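PDB 4D2M: protein F1 from Vaccinia virus ankara, which probably blocks apoptosis of the infected cell as a viral Bcl-2-like protein, and binds the BH3 segment of the pro-apoptotic protein Bim. Local coordinates for residues 79-82 against 83-87; 87-90 against 91-95; 131-135 against 136-140; 171-174 against 175-179. The protein carries 1 engineered substitution. All coordinates share one frame; numbering follows the deposited sequence.

Interaction 1: residues 79-82 against 83-87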
loop_
_atom_site.group_PDB
_atom_site.type_symbol
_atom_site.label_atom_id
_atom_site.label_comp_id
_atom_site.label_asym_id
_atom_site.label_seq_id
_atom_site.Cartn_x
_atom_site.Cartn_y
_atom_site.Cartn_z
ATOM N N PRO A 79 -16.970 21.726 2.038
ATOM C CA PRO A 79 -18.061 22.697 1.914
ATOM C C PRO A 79 -19.369 22.168 2.493
ATOM O O PRO A 79 -19.456 20.992 2.849
ATOM C CB PRO A 79 -18.174 22.900 0.402
ATOM C CG PRO A 79 -17.720 21.612 -0.175
ATOM C CD PRO A 79 -16.637 21.111 0.740
ATOM N N THR A 80 -20.369 23.038 2.568
ATOM C CA THR A 80 -21.670 22.700 3.136
ATOM C C THR A 80 -22.267 21.442 2.514
ATOM O O THR A 80 -22.810 20.587 3.217
ATOM C CB THR A 80 -22.661 23.863 2.948
ATOM O OG1 THR A 80 -22.091 25.067 3.477
ATOM C CG2 THR A 80 -23.984 23.577 3.649
ATOM N N LYS A 81 -22.156 21.338 1.194
ATOM C CA LYS A 81 -22.743 20.235 0.445
ATOM C C LYS A 81 -22.220 18.883 0.919
ATOM O O LYS A 81 -22.986 17.934 1.092
ATOM C CB LYS A 81 -22.459 20.417 -1.049
ATOM C CG LYS A 81 -22.893 19.254 -1.925
ATOM C CD LYS A 81 -22.722 19.584 -3.399
ATOM C CE LYS A 81 -24.052 19.921 -4.047
ATOM N NZ LYS A 81 -23.883 20.392 -5.447
ATOM N N THR A 82 -20.910 18.801 1.132
ATOM C CA THR A 82 -20.279 17.542 1.510
ATOM C C THR A 82 -20.626 17.173 2.945
ATOM O O THR A 82 -20.805 15.999 3.268
ATOM C CB THR A 82 -18.748 17.610 1.364
ATOM O OG1 THR A 82 -18.408 18.325 0.170
ATOM C CG2 THR A 82 -18.157 16.208 1.312
ATOM N N ARG A 83 -20.720 18.184 3.802
ATOM C CA ARG A 83 -21.071 17.973 5.200
ATOM C C ARG A 83 -22.500 17.453 5.325
ATOM O O ARG A 83 -22.794 16.634 6.196
ATOM C CB ARG A 83 -20.907 19.269 5.993
ATOM C CG ARG A 83 -19.473 19.766 6.048
ATOM C CD ARG A 83 -19.331 20.985 6.951
ATOM N NE ARG A 83 -17.967 21.506 6.931
ATOM C CZ ARG A 83 -17.474 22.364 7.819
ATOM N NH1 ARG A 83 -18.228 22.808 8.818
ATOM N NH2 ARG A 83 -16.218 22.775 7.711
ATOM N N SER A 84 -23.379 17.932 4.451
ATOM C CA SER A 84 -24.760 17.462 4.426
ATOM C C SER A 84 -24.809 15.980 4.062
ATOM O O SER A 84 -25.544 15.202 4.670
ATOM C CB SER A 84 -25.589 18.275 3.430
ATOM O OG SER A 84 -25.402 19.665 3.628
ATOM N N TYR A 85 -24.020 15.599 3.062
ATOM C CA TYR A 85 -23.970 14.215 2.617
ATOM C C TYR A 85 -23.433 13.323 3.729
ATOM O O TYR A 85 -23.878 12.189 3.895
ATOM C CB TYR A 85 -23.103 14.086 1.364
ATOM C CG TYR A 85 -23.655 14.795 0.144
ATOM C CD1 TYR A 85 -24.926 15.358 0.149
ATOM C CD2 TYR A 85 -22.904 14.894 -1.018
ATOM C CE1 TYR A 85 -25.428 16.002 -0.965
ATOM C CE2 TYR A 85 -23.398 15.535 -2.137
ATOM C CZ TYR A 85 -24.659 16.086 -2.104
ATOM O OH TYR A 85 -25.161 16.726 -3.212
ATOM N N ILE A 86 -22.472 13.842 4.487
ATOM C CA ILE A 86 -21.924 13.114 5.624
ATOM C C ILE A 86 -23.002 12.896 6.687
ATOM O O ILE A 86 -23.118 11.802 7.241
ATOM C CB ILE A 86 -20.709 13.857 6.225
ATOM C CG1 ILE A 86 -19.514 13.733 5.275
ATOM C CG2 ILE A 86 -20.336 13.289 7.595
ATOM C CD1 ILE A 86 -18.305 14.582 5.653
ATOM N N ASP A 87 -23.795 13.930 6.962
ATOM C CA ASP A 87 -24.890 13.814 7.925
ATOM C C ASP A 87 -25.898 12.756 7.489
ATOM O O ASP A 87 -26.384 11.976 8.305
ATOM C CB ASP A 87 -25.610 15.156 8.107
ATOM C CG ASP A 87 -24.856 16.116 9.009
ATOM O OD1 ASP A 87 -23.948 15.674 9.745
ATOM O OD2 ASP A 87 -25.183 17.321 8.989
#

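Interaction 2: residues 87-90 against 91-95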
loop_
_atom_site.group_PDB
_atom_site.type_symbol
_atom_site.label_atom_id
_atom_site.label_comp_id
_atom_site.label_asym_id
_atom_site.label_seq_id
_atom_site.Cartn_x
_atom_site.Cartn_y
_atom_site.Cartn_z
ATOM N N ASP A 87 -23.795 13.930 6.962
ATOM C CA ASP A 87 -24.890 13.814 7.925
ATOM C C ASP A 87 -25.898 12.756 7.489
ATOM O O ASP A 87 -26.384 11.976 8.305
ATOM C CB ASP A 87 -25.610 15.156 8.107
ATOM C CG ASP A 87 -24.856 16.116 9.009
ATOM O OD1 ASP A 87 -23.948 15.674 9.745
ATOM O OD2 ASP A 87 -25.183 17.321 8.989
ATOM N N ILE A 88 -26.212 12.738 6.199
ATOM C CA ILE A 88 -27.180 11.788 5.666
ATOM C C ILE A 88 -26.665 10.359 5.813
ATOM O O ILE A 88 -27.394 9.474 6.252
ATOM C CB ILE A 88 -27.498 12.092 4.191
ATOM C CG1 ILE A 88 -28.268 13.412 4.100
ATOM C CG2 ILE A 88 -28.327 10.974 3.559
ATOM C CD1 ILE A 88 -28.299 14.011 2.716
ATOM N N ILE A 89 -25.404 10.140 5.462
ATOM C CA ILE A 89 -24.811 8.812 5.581
ATOM C C ILE A 89 -24.735 8.415 7.051
ATOM O O ILE A 89 -24.997 7.266 7.402
ATOM C CB ILE A 89 -23.410 8.758 4.933
ATOM C CG1 ILE A 89 -23.533 8.990 3.429
ATOM C CG2 ILE A 89 -22.722 7.409 5.182
ATOM C CD1 ILE A 89 -22.274 9.485 2.800
ATOM N N ASN A 90 -24.396 9.372 7.911
ATOM C CA ASN A 90 -24.357 9.125 9.348
ATOM C C ASN A 90 -25.709 8.673 9.887
ATOM O O ASN A 90 -25.795 7.686 10.614
ATOM C CB ASN A 90 -23.901 10.377 10.098
ATOM C CG ASN A 90 -22.400 10.422 10.302
ATOM O OD1 ASN A 90 -21.880 9.898 11.287
ATOM N ND2 ASN A 90 -21.696 11.052 9.371
ATOM N N ILE A 91 -26.763 9.394 9.525
ATOM C CA ILE A 91 -28.100 9.087 10.014
ATOM C C ILE A 91 -28.566 7.718 9.523
ATOM O O ILE A 91 -29.035 6.893 10.307
ATOM C CB ILE A 91 -29.115 10.170 9.573
ATOM C CG1 ILE A 91 -28.807 11.493 10.278
ATOM C CG2 ILE A 91 -30.555 9.746 9.888
ATOM C CD1 ILE A 91 -29.532 12.692 9.695
ATOM N N TYR A 92 -28.426 7.477 8.226
ATOM C CA TYR A 92 -29.004 6.288 7.608
ATOM C C TYR A 92 -28.218 5.007 7.902
ATOM O O TYR A 92 -28.817 3.956 8.123
ATOM C CB TYR A 92 -29.127 6.501 6.096
ATOM C CG TYR A 92 -30.301 7.382 5.708
ATOM C CD1 TYR A 92 -30.361 8.711 6.109
ATOM C CD2 TYR A 92 -31.348 6.885 4.944
ATOM C CE1 TYR A 92 -31.429 9.518 5.762
ATOM C CE2 TYR A 92 -32.422 7.687 4.590
ATOM C CZ TYR A 92 -32.456 9.002 5.002
ATOM O OH TYR A 92 -33.519 9.806 4.655
ATOM N N CYS A 93 -26.890 5.088 7.914
ATOM C CA CYS A 93 -26.068 3.899 8.145
ATOM C C CYS A 93 -25.983 3.539 9.623
ATOM O O CYS A 93 -25.782 2.375 9.969
ATOM C CB CYS A 93 -24.659 4.092 7.583
ATOM S SG CYS A 93 -24.598 4.085 5.788
ATOM N N ASP A 94 -26.126 4.531 10.496
ATOM C CA ASP A 94 -26.163 4.262 11.929
ATOM C C ASP A 94 -27.387 3.419 12.256
ATOM O O ASP A 94 -27.317 2.493 13.062
ATOM C CB ASP A 94 -26.182 5.558 12.742
ATOM C CG ASP A 94 -24.812 6.201 12.857
ATOM O OD1 ASP A 94 -23.890 5.799 12.112
ATOM O OD2 ASP A 94 -24.660 7.119 13.692
ATOM N N LYS A 95 -28.509 3.741 11.619
ATOM C CA LYS A 95 -29.753 3.021 11.857
ATOM C C LYS A 95 -29.664 1.588 11.334
ATOM O O LYS A 95 -30.062 0.646 12.017
ATOM C CB LYS A 95 -30.928 3.744 11.198
ATOM C CG LYS A 95 -32.287 3.221 11.641
ATOM C CD LYS A 95 -33.427 4.002 11.013
ATOM C CE LYS A 95 -34.772 3.559 11.573
ATOM N NZ LYS A 95 -35.005 2.099 11.389
#

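Interaction 3: residues 131-135 against 136-140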
loop_
_atom_site.group_PDB
_atom_site.type_symbol
_atom_site.label_atom_id
_atom_site.label_comp_id
_atom_site.label_asym_id
_atom_site.label_seq_id
_atom_site.Cartn_x
_atom_site.Cartn_y
_atom_site.Cartn_z
ATOM N N ASP A 131 -27.520 -5.041 -10.668
ATOM C CA ASP A 131 -28.871 -5.571 -10.828
ATOM C C ASP A 131 -29.824 -4.958 -9.805
ATOM O O ASP A 131 -30.977 -4.659 -10.119
ATOM C CB ASP A 131 -28.860 -7.093 -10.694
ATOM C CG ASP A 131 -27.952 -7.760 -11.709
ATOM O OD1 ASP A 131 -28.021 -7.395 -12.902
ATOM O OD2 ASP A 131 -27.169 -8.650 -11.315
ATOM N N ASN A 132 -29.329 -4.773 -8.585
ATOM C CA ASN A 132 -30.123 -4.205 -7.502
ATOM C C ASN A 132 -29.854 -2.710 -7.355
ATOM O O ASN A 132 -28.753 -2.305 -6.982
ATOM C CB ASN A 132 -29.819 -4.934 -6.190
ATOM C CG ASN A 132 -30.777 -4.559 -5.075
ATOM O OD1 ASN A 132 -31.020 -3.381 -4.814
ATOM N ND2 ASN A 132 -31.330 -5.567 -4.413
ATOM N N LYS A 133 -30.870 -1.899 -7.639
ATOM C CA LYS A 133 -30.721 -0.445 -7.653
ATOM C C LYS A 133 -31.456 0.235 -6.496
ATOM O O LYS A 133 -31.753 1.427 -6.555
ATOM C CB LYS A 133 -31.216 0.114 -8.991
ATOM C CG LYS A 133 -30.353 -0.284 -10.182
ATOM C CD LYS A 133 -29.008 0.428 -10.155
ATOM C CE LYS A 133 -28.027 -0.179 -11.141
ATOM N NZ LYS A 133 -26.631 0.271 -10.875
ATOM N N GLY A 134 -31.739 -0.524 -5.443
ATOM C CA GLY A 134 -32.354 0.035 -4.251
ATOM C C GLY A 134 -31.331 0.739 -3.382
ATOM O O GLY A 134 -30.129 0.494 -3.501
ATOM N N LEU A 135 -31.803 1.621 -2.506
ATOM C CA LEU A 135 -30.921 2.352 -1.604
ATOM C C LEU A 135 -30.373 1.441 -0.515
ATOM O O LEU A 135 -29.227 1.588 -0.089
ATOM C CB LEU A 135 -31.662 3.532 -0.969
ATOM C CG LEU A 135 -30.898 4.319 0.101
ATOM C CD1 LEU A 135 -29.714 5.055 -0.510
ATOM C CD2 LEU A 135 -31.822 5.284 0.822
ATOM N N GLY A 136 -31.204 0.500 -0.073
ATOM C CA GLY A 136 -30.882 -0.360 1.053
ATOM C C GLY A 136 -29.583 -1.136 0.935
ATOM O O GLY A 136 -28.791 -1.166 1.877
ATOM N N VAL A 137 -29.359 -1.775 -0.210
ATOM C CA VAL A 137 -28.186 -2.628 -0.370
ATOM C C VAL A 137 -26.905 -1.795 -0.317
ATOM O O VAL A 137 -25.854 -2.276 0.107
ATOM C CB VAL A 137 -28.246 -3.441 -1.691
ATOM C CG1 VAL A 137 -28.131 -2.539 -2.923
ATOM C CG2 VAL A 137 -27.165 -4.516 -1.705
ATOM N N ARG A 138 -27.010 -0.534 -0.721
ATOM C CA ARG A 138 -25.869 0.369 -0.717
ATOM C C ARG A 138 -25.555 0.840 0.699
ATOM O O ARG A 138 -24.391 0.893 1.095
ATOM C CB ARG A 138 -26.138 1.557 -1.639
ATOM C CG ARG A 138 -25.997 1.192 -3.106
ATOM C CD ARG A 138 -26.931 1.974 -4.012
ATOM N NE ARG A 138 -26.695 1.626 -5.413
ATOM C CZ ARG A 138 -27.291 0.623 -6.053
ATOM N NH1 ARG A 138 -28.183 -0.139 -5.432
ATOM N NH2 ARG A 138 -26.997 0.382 -7.325
ATOM N N LEU A 139 -26.596 1.168 1.457
ATOM C CA LEU A 139 -26.437 1.547 2.857
ATOM C C LEU A 139 -25.933 0.374 3.695
ATOM O O LEU A 139 -25.113 0.552 4.598
ATOM C CB LEU A 139 -27.763 2.057 3.429
ATOM C CG LEU A 139 -28.306 3.363 2.845
ATOM C CD1 LEU A 139 -29.681 3.673 3.422
ATOM C CD2 LEU A 139 -27.346 4.515 3.104
ATOM N N ALA A 140 -26.426 -0.822 3.393
ATOM C CA ALA A 140 -26.039 -2.016 4.136
ATOM C C ALA A 140 -24.572 -2.355 3.896
ATOM O O ALA A 140 -23.870 -2.800 4.807
ATOM C CB ALA A 140 -26.926 -3.185 3.750
#

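Interaction 4: residues 171-174 against 175-179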
loop_
_atom_site.group_PDB
_atom_site.type_symbol
_atom_site.label_atom_id
_atom_site.label_comp_id
_atom_site.label_asym_id
_atom_site.label_seq_id
_atom_site.Cartn_x
_atom_site.Cartn_y
_atom_site.Cartn_z
ATOM N N ASP A 171 -22.015 4.360 -6.921
ATOM C CA ASP A 171 -22.376 4.350 -8.331
ATOM C C ASP A 171 -23.374 5.473 -8.580
ATOM O O ASP A 171 -23.817 6.129 -7.636
ATOM C CB ASP A 171 -22.953 2.992 -8.744
ATOM C CG ASP A 171 -24.209 2.623 -7.972
ATOM O OD1 ASP A 171 -24.546 3.320 -6.990
ATOM O OD2 ASP A 171 -24.853 1.618 -8.341
ATOM N N ASP A 172 -23.717 5.697 -9.844
ATOM C CA ASP A 172 -24.613 6.787 -10.215
ATOM C C ASP A 172 -25.930 6.698 -9.453
ATOM O O ASP A 172 -26.494 7.712 -9.043
ATOM C CB ASP A 172 -24.878 6.770 -11.721
ATOM C CG ASP A 172 -23.608 6.917 -12.536
ATOM O OD1 ASP A 172 -22.705 7.664 -12.104
ATOM O OD2 ASP A 172 -23.511 6.281 -13.608
ATOM N N CYS A 173 -26.406 5.474 -9.258
ATOM C CA CYS A 173 -27.655 5.238 -8.548
ATOM C C CYS A 173 -27.588 5.729 -7.104
ATOM O O CYS A 173 -28.509 6.392 -6.628
ATOM C CB CYS A 173 -28.001 3.750 -8.580
ATOM S SG CYS A 173 -29.222 3.249 -7.358
ATOM N N PHE A 174 -26.501 5.406 -6.409
ATOM C CA PHE A 174 -26.339 5.831 -5.020
ATOM C C PHE A 174 -26.227 7.345 -4.928
ATOM O O PHE A 174 -26.825 7.968 -4.054
ATOM C CB PHE A 174 -25.107 5.187 -4.386
ATOM C CG PHE A 174 -24.953 5.497 -2.920
ATOM C CD1 PHE A 174 -25.917 5.096 -2.007
ATOM C CD2 PHE A 174 -23.846 6.189 -2.457
ATOM C CE1 PHE A 174 -25.778 5.381 -0.658
ATOM C CE2 PHE A 174 -23.700 6.475 -1.111
ATOM C CZ PHE A 174 -24.668 6.071 -0.211
ATOM N N VAL A 175 -25.448 7.928 -5.833
ATOM C CA VAL A 175 -25.281 9.373 -5.887
ATOM C C VAL A 175 -26.634 10.055 -6.059
ATOM O O VAL A 175 -26.933 11.035 -5.378
ATOM C CB VAL A 175 -24.338 9.779 -7.036
ATOM C CG1 VAL A 175 -24.286 11.300 -7.211
ATOM C CG2 VAL A 175 -22.955 9.235 -6.772
ATOM N N ASP A 176 -27.451 9.522 -6.960
ATOM C CA ASP A 176 -28.773 10.079 -7.204
ATOM C C ASP A 176 -29.612 10.055 -5.932
ATOM O O ASP A 176 -30.360 10.991 -5.662
ATOM C CB ASP A 176 -29.484 9.316 -8.325
ATOM C CG ASP A 176 -28.811 9.499 -9.673
ATOM O OD1 ASP A 176 -28.059 10.483 -9.836
ATOM O OD2 ASP A 176 -29.038 8.662 -10.572
ATOM N N TYR A 177 -29.476 8.992 -5.145
ATOM C CA TYR A 177 -30.225 8.876 -3.899
ATOM C C TYR A 177 -29.800 9.940 -2.890
ATOM O O TYR A 177 -30.639 10.638 -2.325
ATOM C CB TYR A 177 -30.048 7.485 -3.285
ATOM C CG TYR A 177 -30.983 6.435 -3.839
ATOM C CD1 TYR A 177 -32.356 6.536 -3.656
ATOM C CD2 TYR A 177 -30.494 5.335 -4.528
ATOM C CE1 TYR A 177 -33.216 5.579 -4.156
ATOM C CE2 TYR A 177 -31.348 4.371 -5.031
ATOM C CZ TYR A 177 -32.707 4.498 -4.841
ATOM O OH TYR A 177 -33.557 3.538 -5.340
ATOM N N ILE A 178 -28.494 10.059 -2.669
ATOM C CA ILE A 178 -27.968 10.987 -1.672
ATOM C C ILE A 178 -28.271 12.433 -2.059
ATOM O O ILE A 178 -28.595 13.256 -1.200
ATOM C CB ILE A 178 -26.439 10.813 -1.488
ATOM C CG1 ILE A 178 -26.107 9.378 -1.068
ATOM C CG2 ILE A 178 -25.888 11.805 -0.462
ATOM C CD1 ILE A 178 -26.708 8.956 0.260
ATOM N N THR A 179 -28.172 12.740 -3.349
ATOM C CA THR A 179 -28.407 14.102 -3.820
ATOM C C THR A 179 -29.883 14.492 -3.733
ATOM O O THR A 179 -30.205 15.669 -3.576
ATOM C CB THR A 179 -27.932 14.290 -5.273
ATOM O OG1 THR A 179 -28.506 13.277 -6.106
ATOM C CG2 THR A 179 -26.413 14.216 -5.354
#

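Interaction 1: residues 79-82 against 83-87
Lys-81 lays its aliphatic chain alongside the side chain of Tyr-85, one turn further on in helix 80-99, the two pointing the same way. Lys-81 CG approaches Tyr-85 CZ to 3.6 Å and Lys-81 CE approaches Tyr-85 OH to 3.5 Å. The first torsion, with Lys-81 CG anti to the backbone N (chi1 174°), starts the chain toward the ring, and a bend at chi3 turns its end. Lys-81 O accepts from Tyr-85 N at 3.2 Å and also sits over one face of the Tyr-85 ring, displaced toward the rim.

Thr-82 is buried where the two segments join, its CB 3.2 Å from Arg-83 N, the next residue in the chain. Thr-82 O takes the N-H of Ile-86 at 3.0 Å, whereas Thr-82 OG1 is hydrogen-bonded to His-57 ND1 of the second subunit and the side chain packs on Met-60 of that chain.

Arg-83 belongs to the opening of the helix. Arg-83 N donates to the O of the N-cap residue Pro-79 at 3.2 Å, with a fairly straight N-H...O angle of 161°, and Arg-83 CG lies 3.4 Å from that same Pro-79 O. Thr-80 O is gripped twice, by Ser-84 N and by Ser-84 OG.

Lys-81 and Tyr-85 both reach Glu-54 of the second subunit, the lysine in a salt bridge. The carbonyls of 79-82 are thus taken up by the N-H groups one turn on, while Lys-81, Thr-82 and Tyr-85 present polar ends to the dimer partner.

Interaction 2: residues 87-90 against 91-95
Ile-88 and Tyr-92 run side by side in the same direction, with Ile-88 CG2 at 4.0 Å from Tyr-92 CD1. A second apolar pair follows one residue later, where Ile-89 CG2 meets Cys-93 SG at 3.9 Å. In each pair the isoleucine branch that touches is CG2, placed anti to the backbone N, while its CG1 lies beside that N (chi1 -68° in Ile-88). Ile-91 instead lays its CG1 against a backbone oxygen, 3.2 Å from Asp-87 O.

Beneath these side chains runs the regular ladder of an alpha helix. Ile-91 N bonds to Asp-87 O at 2.9 Å, Tyr-92 N to Ile-88 O at 3.0 Å and Cys-93 N to Ile-89 O at 2.9 Å; the N-H...O angle of the middle bond is 163°. All belong to helix 80-99 of an all-helical, Bcl-2-like fold, and this part of the helix has neighbours on several faces. Tyr-92 packs on an aromatic side chain of the bound peptide, its OH making a weak hydrogen bond there, which makes this residue part of the peptide-binding surface.

Further out, Tyr-92 and Cys-93 rest on Leu-139 of helix 135-150, and Ile-88 touches Ile-181 near the C-terminus. Polar ends look elsewhere: Asn-90 ND2 donates back to Ile-86 O, and Asp-94 OD1 is hydrogen-bonded to Tyr-65 OH of the second subunit, the same neighbouring copy whose Ala-61 packs against Ile-89.

Interaction 3: residues 131-135 against 136-140
Leu-135 O receives the N-H of Leu-139 at 3.1 Å, with an N-H...O angle of 164°, as the chain passes from the loop after helix 118-131 into helix 135-150. Gly-134 is extended just before this, and an Asx turn ends on it: Asn-132 OD1 accepts from Gly-134 N at 3.0 Å.

Arg-138 folds back over this loop. Its CG stands anti to the carbonyl carbon (chi1 -76°), and a bend at chi2 carries the chain on toward the loop oxygens. Arg-138 NH1 bonds to Asn-132 O at 2.7 Å, close to the guanidinium plane (10° out of it), and to Gly-134 O at 2.8 Å, so two main-chain oxygens grip one nitrogen; NH2 adds a weak bond to Asn-132 O.

Gly-136 and Arg-138 lie at the start of a helix lining the peptide site, consistent with the BH1 region of Bcl-2 proteins. Gly-136 N is hydrogen-bonded to a polar side chain of the bound peptide. Val-137 packs on the peptide backbone, and Val-137 CG1 reaches Asn-132 OD1 at 3.6 Å.

Leu-135 and Leu-139 cross at an angle, Leu-135 CG lying 3.6 Å from Leu-139 CD1. Lys-133 NZ approaches Arg-138 NH2 near Asp-171, which forms a salt bridge with the arginine and a long, weak ion pair with the lysine.

Interaction 4: residues 171-174 against 175-179
Asp-171 O accepts the N-H of Val-175 at 3.0 Å in a nearly straight bond (172°), an ordinary helical bond from one turn to the next. The capping bond is made by the side chain: Asp-171 OD1 takes Phe-174 N at 2.9 Å, approached from above the carboxylate plane. Asp-171 is the N-cap of helix 172-180, and a first torsion near +60° brings its carboxylate back to the helix end.

Next along, Asp-176 N donates to Asp-172 O at 2.9 Å and Ile-178 N to Phe-174 O at 3.0 Å.

Ile-178 then lies over one face of the Phe-174 ring: Ile-178 CG1 is 3.9 Å from the ring centroid and only 18° off the normal, a CH-pi contact, while Ile-178 CD1 reaches Phe-174 CZ at 3.6 Å. Cys-173 SG lies 3.3 Å from Tyr-177 CE2, a sulfur-aromatic contact at the ring edge instead. Tyr-177 OH probably hydrogen-bonds to Lys-133 O in the loop before helix 135-150. Phe-174 and Ile-178 also pack on Val-58 of the second subunit.

Asp-171's negative charge beside the N-H groups of the first turn should suit the helix dipole, and its pairing with Arg-138 probably helps keep it ionised.

Interactions 1 and 2 follow one another along helix 80-99, sharing Asp-87, with centres about 12 Å apart. Interaction 4 leans on the first through Tyr-85 OH, 3.5 Å from Thr-179 CG2, and these three all touch the second subunit. Interactions 3 and 4, centres about 10 Å apart, are joined more firmly: Arg-138 NH2 meets Asp-171 OD2 at 2.7 Å in a salt bridge, and Lys-133 O lies 3.0 Å from Tyr-177 OH in a probable hydrogen bond. Interaction 2 reaches interaction 3 where Tyr-92 CD2 stands 3.9 Å from Leu-139 CD1; both contacts touch the bound peptide, placing them together at its binding groove.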